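Local coordinates for lysine-specific demethylase REF6 (Arabidopsis thaliana, PDB 6A58), which removes methyl marks from di- and trimethylated histone H3 lysine side chains and, through its four C-terminal C2H2 zinc fingers, binds DNA sequence-specifically, at residues Phe57-His60 with Lys61-Val64; Asn46-Ile50 with Lys51-Lys55; Val120-Phe123 with Ser124-Lys127. All coordinates share one frame; numbering follows the deposited sequence.

Contact 1. Residues Phe57-His60 with Lys61-Val64. With ZN (zinc ion), chain B.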
loop_
_atom_site.group_PDB
_atom_site.type_symbol
_atom_site.label_atom_id
_atom_site.label_comp_id
_atom_site.label_asym_id
_atom_site.label_seq_id
_atom_site.Cartn_x
_atom_site.Cartn_y
_atom_site.Cartn_z
ATOM N N PHE A 57 -19.067 4.556 7.526
ATOM C CA PHE A 57 -18.940 3.264 6.834
ATOM C C PHE A 57 -19.687 2.136 7.538
ATOM O O PHE A 57 -19.959 2.207 8.733
ATOM C CB PHE A 57 -17.459 2.935 6.629
ATOM C CG PHE A 57 -16.776 3.909 5.725
ATOM C CD1 PHE A 57 -16.786 3.716 4.350
ATOM C CD2 PHE A 57 -16.201 5.074 6.236
ATOM C CE1 PHE A 57 -16.199 4.637 3.501
ATOM C CE2 PHE A 57 -15.615 6.001 5.392
ATOM C CZ PHE A 57 -15.616 5.782 4.022
ATOM N N PHE A 58 -20.035 1.105 6.771
ATOM C CA PHE A 58 -20.871 0.004 7.260
ATOM C C PHE A 58 -20.109 -0.954 8.174
ATOM O O PHE A 58 -20.705 -1.591 9.044
ATOM C CB PHE A 58 -21.478 -0.764 6.077
ATOM C CG PHE A 58 -22.457 -1.833 6.483
ATOM C CD1 PHE A 58 -23.724 -1.493 6.944
ATOM C CD2 PHE A 58 -22.109 -3.181 6.415
ATOM C CE1 PHE A 58 -24.629 -2.476 7.327
ATOM C CE2 PHE A 58 -23.009 -4.166 6.793
ATOM C CZ PHE A 58 -24.270 -3.815 7.251
ATOM N N SER A 59 -18.799 -1.062 7.964
ATOM C CA SER A 59 -17.955 -1.912 8.790
ATOM C C SER A 59 -16.629 -1.235 9.081
ATOM O O SER A 59 -16.255 -0.243 8.454
ATOM C CB SER A 59 -17.702 -3.257 8.099
ATOM O OG SER A 59 -16.679 -3.150 7.123
ATOM N N HIS A 60 -15.917 -1.824 10.026
ATOM C CA HIS A 60 -14.614 -1.339 10.431
ATOM C C HIS A 60 -13.545 -1.544 9.347
ATOM O O HIS A 60 -12.629 -0.734 9.226
ATOM C CB HIS A 60 -14.213 -2.013 11.737
ATOM C CG HIS A 60 -13.131 -1.295 12.462
ATOM N ND1 HIS A 60 -11.802 -1.523 12.199
ATOM C CD2 HIS A 60 -13.174 -0.337 13.417
ATOM C CE1 HIS A 60 -11.068 -0.747 12.971
ATOM N NE2 HIS A 60 -11.874 -0.022 13.727
ATOM N N LYS A 61 -13.673 -2.609 8.552
ATOM C CA LYS A 61 -12.762 -2.850 7.426
ATOM C C LYS A 61 -12.857 -1.750 6.359
ATOM O O LYS A 61 -11.832 -1.280 5.861
ATOM C CB LYS A 61 -13.025 -4.222 6.790
ATOM C CG LYS A 61 -11.900 -4.703 5.888
ATOM C CD LYS A 61 -12.178 -6.084 5.311
ATOM C CE LYS A 61 -13.198 -6.035 4.185
ATOM N NZ LYS A 61 -13.288 -7.334 3.460
ATOM N N TYR A 62 -14.085 -1.349 6.017
ATOM C CA TYR A 62 -14.317 -0.236 5.079
ATOM C C TYR A 62 -13.719 1.085 5.571
ATOM O O TYR A 62 -13.158 1.850 4.781
ATOM C CB TYR A 62 -15.817 -0.036 4.817
ATOM C CG TYR A 62 -16.453 -1.066 3.901
ATOM C CD1 TYR A 62 -16.015 -1.224 2.587
ATOM C CD2 TYR A 62 -17.521 -1.854 4.336
ATOM C CE1 TYR A 62 -16.604 -2.154 1.740
ATOM C CE2 TYR A 62 -18.118 -2.787 3.496
ATOM C CZ TYR A 62 -17.656 -2.933 2.200
ATOM O OH TYR A 62 -18.244 -3.854 1.366
ATOM N N LEU A 63 -13.856 1.349 6.870
ATOM C CA LEU A 63 -13.307 2.555 7.498
ATOM C C LEU A 63 -11.783 2.636 7.364
ATOM O O LEU A 63 -11.246 3.667 6.954
ATOM C CB LEU A 63 -13.688 2.593 8.981
ATOM C CG LEU A 63 -13.115 3.729 9.836
ATOM C CD1 LEU A 63 -13.764 5.051 9.464
ATOM C CD2 LEU A 63 -13.274 3.409 11.316
ATOM N N VAL A 64 -11.105 1.550 7.728
ATOM C CA VAL A 64 -9.634 1.500 7.740
ATOM C C VAL A 64 -9.059 1.661 6.327
ATOM O O VAL A 64 -8.082 2.391 6.131
ATOM C CB VAL A 64 -9.115 0.196 8.407
ATOM C CG1 VAL A 64 -7.608 0.018 8.221
ATOM C CG2 VAL A 64 -9.455 0.191 9.893
HETATM ZN ZN ZN B . -10.314 0.668 15.088
#

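Contact 2. Residues Asn46-Ile50 with Lys51-Lys55. With ZN (zinc ion), chain C.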
loop_
_atom_site.group_PDB
_atom_site.type_symbol
_atom_site.label_atom_id
_atom_site.label_comp_id
_atom_site.label_asym_id
_atom_site.label_seq_id
_atom_site.Cartn_x
_atom_site.Cartn_y
_atom_site.Cartn_z
ATOM N N ASN A 46 -17.571 3.862 13.073
ATOM C CA ASN A 46 -17.034 3.846 11.713
ATOM C C ASN A 46 -17.103 5.189 10.990
ATOM O O ASN A 46 -17.338 5.247 9.779
ATOM C CB ASN A 46 -17.689 2.717 10.901
ATOM C CG ASN A 46 -17.485 1.355 11.538
ATOM O OD1 ASN A 46 -18.428 0.584 11.699
ATOM N ND2 ASN A 46 -16.253 1.066 11.926
ATOM N N ILE A 47 -16.868 6.262 11.744
ATOM C CA ILE A 47 -16.774 7.611 11.202
ATOM C C ILE A 47 -15.299 7.877 10.917
ATOM O O ILE A 47 -14.446 7.621 11.770
ATOM C CB ILE A 47 -17.311 8.668 12.190
ATOM C CG1 ILE A 47 -18.788 8.406 12.508
ATOM C CG2 ILE A 47 -17.135 10.075 11.621
ATOM C CD1 ILE A 47 -19.275 9.057 13.783
ATOM N N CYS A 48 -15.003 8.373 9.717
ATOM C CA CYS A 48 -13.624 8.683 9.319
ATOM C C CYS A 48 -12.894 9.526 10.378
ATOM O O CYS A 48 -13.467 10.482 10.898
ATOM C CB CYS A 48 -13.619 9.434 7.992
ATOM S SG CYS A 48 -11.958 9.792 7.382
ATOM N N PRO A 49 -11.627 9.181 10.694
ATOM C CA PRO A 49 -10.881 9.929 11.718
ATOM C C PRO A 49 -10.351 11.303 11.285
ATOM O O PRO A 49 -9.827 12.031 12.133
ATOM C CB PRO A 49 -9.696 9.004 12.027
ATOM C CG PRO A 49 -9.485 8.251 10.764
ATOM C CD PRO A 49 -10.859 8.018 10.210
ATOM N N ILE A 50 -10.464 11.647 9.999
ATOM C CA ILE A 50 -9.829 12.849 9.449
ATOM C C ILE A 50 -10.750 14.066 9.540
ATOM O O ILE A 50 -11.925 13.998 9.165
ATOM C CB ILE A 50 -9.396 12.619 7.976
ATOM C CG1 ILE A 50 -8.428 11.425 7.872
ATOM C CG2 ILE A 50 -8.789 13.883 7.371
ATOM C CD1 ILE A 50 -7.158 11.540 8.692
ATOM N N LYS A 51 -10.196 15.181 10.016
ATOM C CA LYS A 51 -10.930 16.447 10.125
ATOM C C LYS A 51 -11.512 16.869 8.772
ATOM O O LYS A 51 -10.815 16.844 7.753
ATOM C CB LYS A 51 -10.015 17.557 10.658
ATOM C CG LYS A 51 -9.587 17.389 12.106
ATOM C CD LYS A 51 -8.439 18.322 12.462
ATOM C CE LYS A 51 -7.988 18.127 13.900
ATOM N NZ LYS A 51 -6.816 18.971 14.269
ATOM N N GLY A 52 -12.798 17.222 8.771
ATOM C CA GLY A 52 -13.486 17.709 7.572
ATOM C C GLY A 52 -14.093 16.680 6.628
ATOM O O GLY A 52 -14.820 17.060 5.705
ATOM N N CYS A 53 -13.817 15.390 6.837
ATOM C CA CYS A 53 -14.297 14.348 5.923
ATOM C C CYS A 53 -15.765 14.008 6.194
ATOM O O CYS A 53 -16.626 14.251 5.345
ATOM C CB CYS A 53 -13.422 13.091 6.006
ATOM S SG CYS A 53 -13.980 11.760 4.926
ATOM N N GLY A 54 -16.037 13.443 7.369
ATOM C CA GLY A 54 -17.402 13.115 7.787
ATOM C C GLY A 54 -18.020 11.840 7.229
ATOM O O GLY A 54 -19.158 11.518 7.572
ATOM N N LYS A 55 -17.294 11.101 6.389
ATOM C CA LYS A 55 -17.836 9.879 5.792
ATOM C C LYS A 55 -17.981 8.779 6.851
ATOM O O LYS A 55 -17.094 8.596 7.687
ATOM C CB LYS A 55 -16.964 9.404 4.628
ATOM C CG LYS A 55 -16.976 10.345 3.433
ATOM C CD LYS A 55 -16.083 9.821 2.322
ATOM C CE LYS A 55 -16.293 10.565 1.012
ATOM N NZ LYS A 55 -15.883 11.993 1.092
HETATM ZN ZN ZN C . -12.320 10.292 5.242
HETATM O O HOH W 1 -14.234 12.638 9.538
#

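Contact 3. Residues Val120-Phe123 with Ser124-Lys127. With ZN (zinc ion), chain E.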
loop_
_atom_site.group_PDB
_atom_site.type_symbol
_atom_site.label_atom_id
_atom_site.label_comp_id
_atom_site.label_asym_id
_atom_site.label_seq_id
_atom_site.Cartn_x
_atom_site.Cartn_y
_atom_site.Cartn_z
ATOM N N VAL A 120 6.485 -8.547 -12.065
ATOM C CA VAL A 120 5.743 -9.800 -12.255
ATOM C C VAL A 120 4.354 -9.579 -12.879
ATOM O O VAL A 120 3.898 -10.415 -13.657
ATOM C CB VAL A 120 5.638 -10.619 -10.939
ATOM C CG1 VAL A 120 4.660 -9.986 -9.954
ATOM C CG2 VAL A 120 5.247 -12.062 -11.234
ATOM N N SER A 121 3.704 -8.461 -12.551
ATOM C CA SER A 121 2.401 -8.107 -13.132
ATOM C C SER A 121 2.450 -7.939 -14.655
ATOM O O SER A 121 1.490 -8.285 -15.347
ATOM C CB SER A 121 1.841 -6.833 -12.487
ATOM O OG SER A 121 2.725 -5.737 -12.655
ATOM N N ASP A 122 3.564 -7.412 -15.166
ATOM C CA ASP A 122 3.794 -7.320 -16.614
ATOM C C ASP A 122 3.972 -8.706 -17.237
ATOM O O ASP A 122 3.490 -8.957 -18.344
ATOM C CB ASP A 122 5.031 -6.466 -16.933
ATOM C CG ASP A 122 4.910 -5.027 -16.449
ATOM O OD1 ASP A 122 3.779 -4.539 -16.224
ATOM O OD2 ASP A 122 5.967 -4.376 -16.300
ATOM N N PHE A 123 4.683 -9.588 -16.532
ATOM C CA PHE A 123 4.881 -10.975 -16.971
ATOM C C PHE A 123 3.564 -11.759 -16.965
ATOM O O PHE A 123 3.287 -12.508 -17.903
ATOM C CB PHE A 123 5.945 -11.664 -16.098
ATOM C CG PHE A 123 6.270 -13.087 -16.500
ATOM C CD1 PHE A 123 6.425 -13.449 -17.840
ATOM C CD2 PHE A 123 6.459 -14.065 -15.523
ATOM C CE1 PHE A 123 6.735 -14.755 -18.190
ATOM C CE2 PHE A 123 6.774 -15.370 -15.871
ATOM C CZ PHE A 123 6.912 -15.717 -17.207
ATOM N N SER A 124 2.760 -11.573 -15.918
ATOM C CA SER A 124 1.431 -12.198 -15.826
ATOM C C SER A 124 0.479 -11.695 -16.914
ATOM O O SER A 124 -0.265 -12.482 -17.501
ATOM C CB SER A 124 0.811 -11.951 -14.448
ATOM O OG SER A 124 1.592 -12.543 -13.426
ATOM N N ARG A 125 0.509 -10.388 -17.172
ATOM C CA ARG A 125 -0.280 -9.777 -18.247
ATOM C C ARG A 125 0.108 -10.322 -19.625
ATOM O O ARG A 125 -0.764 -10.578 -20.458
ATOM C CB ARG A 125 -0.122 -8.252 -18.221
ATOM C CG ARG A 125 -0.975 -7.505 -19.238
ATOM C CD ARG A 125 -1.003 -6.011 -18.954
ATOM N NE ARG A 125 0.332 -5.410 -18.992
ATOM C CZ ARG A 125 0.600 -4.126 -18.747
ATOM N NH1 ARG A 125 -0.373 -3.264 -18.445
ATOM N NH2 ARG A 125 1.859 -3.694 -18.807
ATOM N N HIS A 126 1.412 -10.490 -19.855
ATOM C CA HIS A 126 1.925 -11.072 -21.103
ATOM C C HIS A 126 1.448 -12.514 -21.306
ATOM O O HIS A 126 1.023 -12.875 -22.406
ATOM C CB HIS A 126 3.460 -11.014 -21.129
ATOM C CG HIS A 126 4.077 -11.706 -22.306
ATOM N ND1 HIS A 126 4.071 -11.168 -23.575
ATOM C CD2 HIS A 126 4.743 -12.881 -22.399
ATOM C CE1 HIS A 126 4.695 -11.989 -24.401
ATOM N NE2 HIS A 126 5.114 -13.035 -23.712
ATOM N N LYS A 127 1.524 -13.323 -20.249
ATOM C CA LYS A 127 1.066 -14.720 -20.295
ATOM C C LYS A 127 -0.450 -14.857 -20.490
ATOM O O LYS A 127 -0.904 -15.838 -21.077
ATOM C CB LYS A 127 1.510 -15.487 -19.042
ATOM C CG LYS A 127 3.002 -15.789 -19.011
ATOM C CD LYS A 127 3.389 -16.666 -17.830
ATOM C CE LYS A 127 3.392 -15.891 -16.522
ATOM N NZ LYS A 127 3.853 -16.722 -15.375
HETATM ZN ZN ZN E . 6.280 -14.764 -24.241
#

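Contact 1. Residues Phe57-His60 with Lys61-Val64
His60 and Val64 meet one turn apart at the start of helix 60-70, where the imidazole of His60 binds a zinc ion through NE2 at 2.2 Å. Methyl CG2 of Val64 lies 3.6 Å from CE1 of that ring, while Val64 N donates to His60 O (3.1 Å), so Val64 meets the ligand residue with both backbone and side chain. With CG anti to the backbone N (chi1 -162°), the imidazole passes Val64 CG2 to reach the metal beside Cys25, Cys30 and His43.

Just before it, Ser59 is the N-cap. Its OG accepts a weak but straight bond from Tyr62 N (3.3 Å, 172° at the hydrogen), and Tyr62 CD2 lies 3.2 Å from the same oxygen; Leu63 N is held by Ser59 O. Serine suits the place, being short enough to turn its hydroxyl back to an N-H of the first turn.

Phe57 lies across the first turn. Its CB rests on Tyr62 CB at 3.8 Å, and its CD2 reaches Leu63 CD1 at 4.0 Å, the two side chains at about a right angle; Tyr62 O stands over one ring face, offset toward the rim. The ring also meets His66, a ligand of the second zinc. Were this ring cut back to an alanine, Leu63 CD1 and the His66 ring would probably lose their aromatic neighbour, and a gap is likely to open beside that zinc. The chemistry thus divides: polar capping starts the helix, apolar packing seats it, and a nitrogen at its first residue serves the preceding finger's metal.

Contact 2. Residues Asn46-Ile50 with Lys51-Lys55
The flat groups that Cys48 and Lys55 bring together are peptide units, not rings: Cys48 N donates to Lys55 O at 2.9 Å, almost head-on to the carbonyl, with 171° at the hydrogen. This short, straight bond closes the loop that carries both cysteines.

Inside it, the thiolates of Cys48 and Cys53 each bind the zinc ion at 2.2 Å. Cys48 SG and Cys53 SG approach each other to 3.7 Å. Both sulfurs stand anti to their own backbone N (chi1 -177° and 179°), which brings them from the two arms of the loop to one metal. Each also accepts a backbone N-H two residues on: Ile50 N to Cys48 SG at 3.5 Å, and, more weakly, Lys55 N to Cys53 SG. Such bonds probably draw some negative charge off the sulfurs.

The turn between them is fastened by a weak bond from Cys53 N to Ile50 O at 3.3 Å. A water bridges its inner polar atoms, donating to Cys48 O and to Ile50 O and accepting from Gly54 N. Gly52 and Gly54 both have positive phi, and at Gly52 a CB would also jam against the preceding carbonyl oxygen, so glycine fits there. The long chain of Lys51, extended beyond CG, leads away from the metal, as suits a charged group at the surface.

At the start, Asn46 has the positive phi of a Schellman C-prime residue, ending helix 37-44. His66 and His70 complete the four-ligand site, and the two-cysteine loop, with four residues between the ligands, is the cysteine half of a C2H2 finger.

Contact 3. Residues Val120-Phe123 with Ser124-Lys127
Lys127 lays its CE methylene over the ring of Phe123: CE sits 3.5 Å from the ring centroid, only 14° off the normal, a CH-pi contact over the centre of one face. The lysine chain bends at chi3 (-75°) to fold back across the ring, and NZ ends 3.3 Å from Phe123 CE2, near the rim. Lysine suits this place because its long aliphatic part can cover an aromatic face while the ammonium group remains toward the rim of the ring. Phe123 CG is anti to the backbone N (chi1 -178°), which carries the ring under the lysine chain, which crosses it obliquely from the next turn; Tyr106 of strand 106-107 also packs on this phenylalanine.

Elsewhere on the helix, Asp122 and Arg125 lie side by side with carboxylate and guanidinium planes nearly parallel. Asp122 OD1 is 3.3 Å from Arg125 NH2 but well out of the guanidinium plane, so this salt bridge acts by charge alone and no N-H points at the oxygen. It probably fixes the two groups less firmly than a bond in the plane would.

Near the start of the helix, Val120 O takes two donors from one residue: Ser124 N at 2.8 Å, and Ser124 OG at 3.1 Å, which comes from above the carbonyl plane. A serine here can thus spend its hydroxyl on the helix itself.

His126 N donates to Asp122 O, and the imidazole binds zinc through NE2 at 2.1 Å, where Cys108, Cys113 and His132 complete the site. Phe117 and Phe123 fill the two hydrophobic positions between the second cysteine and the first histidine, so residues 120-127 form the first turns of the helix of a C2H2 finger, the last of the four.

Overall arrangement
All three contacts are local, surface ones at zinc sites; Leu63 in contact 1 and Cys48 in contact 2 are their buried residues. Contacts 1 and 2 share the second finger, with centres 11 Å apart, and touch directly: Phe57 N probably donates to Asn46 O, and Leu63 CD1 packs on Cys48 N. Contact 2 gives thiolates from a loop; contact 1 gives a histidine from a helix start, yet to the first finger's zinc, so the two fingers are tied together. Contact 3 stands apart in the fourth finger, 32 Å from contact 1 between centres and 38 Å from contact 2, and adds a salt bridge and a CH-pi contact within one helix.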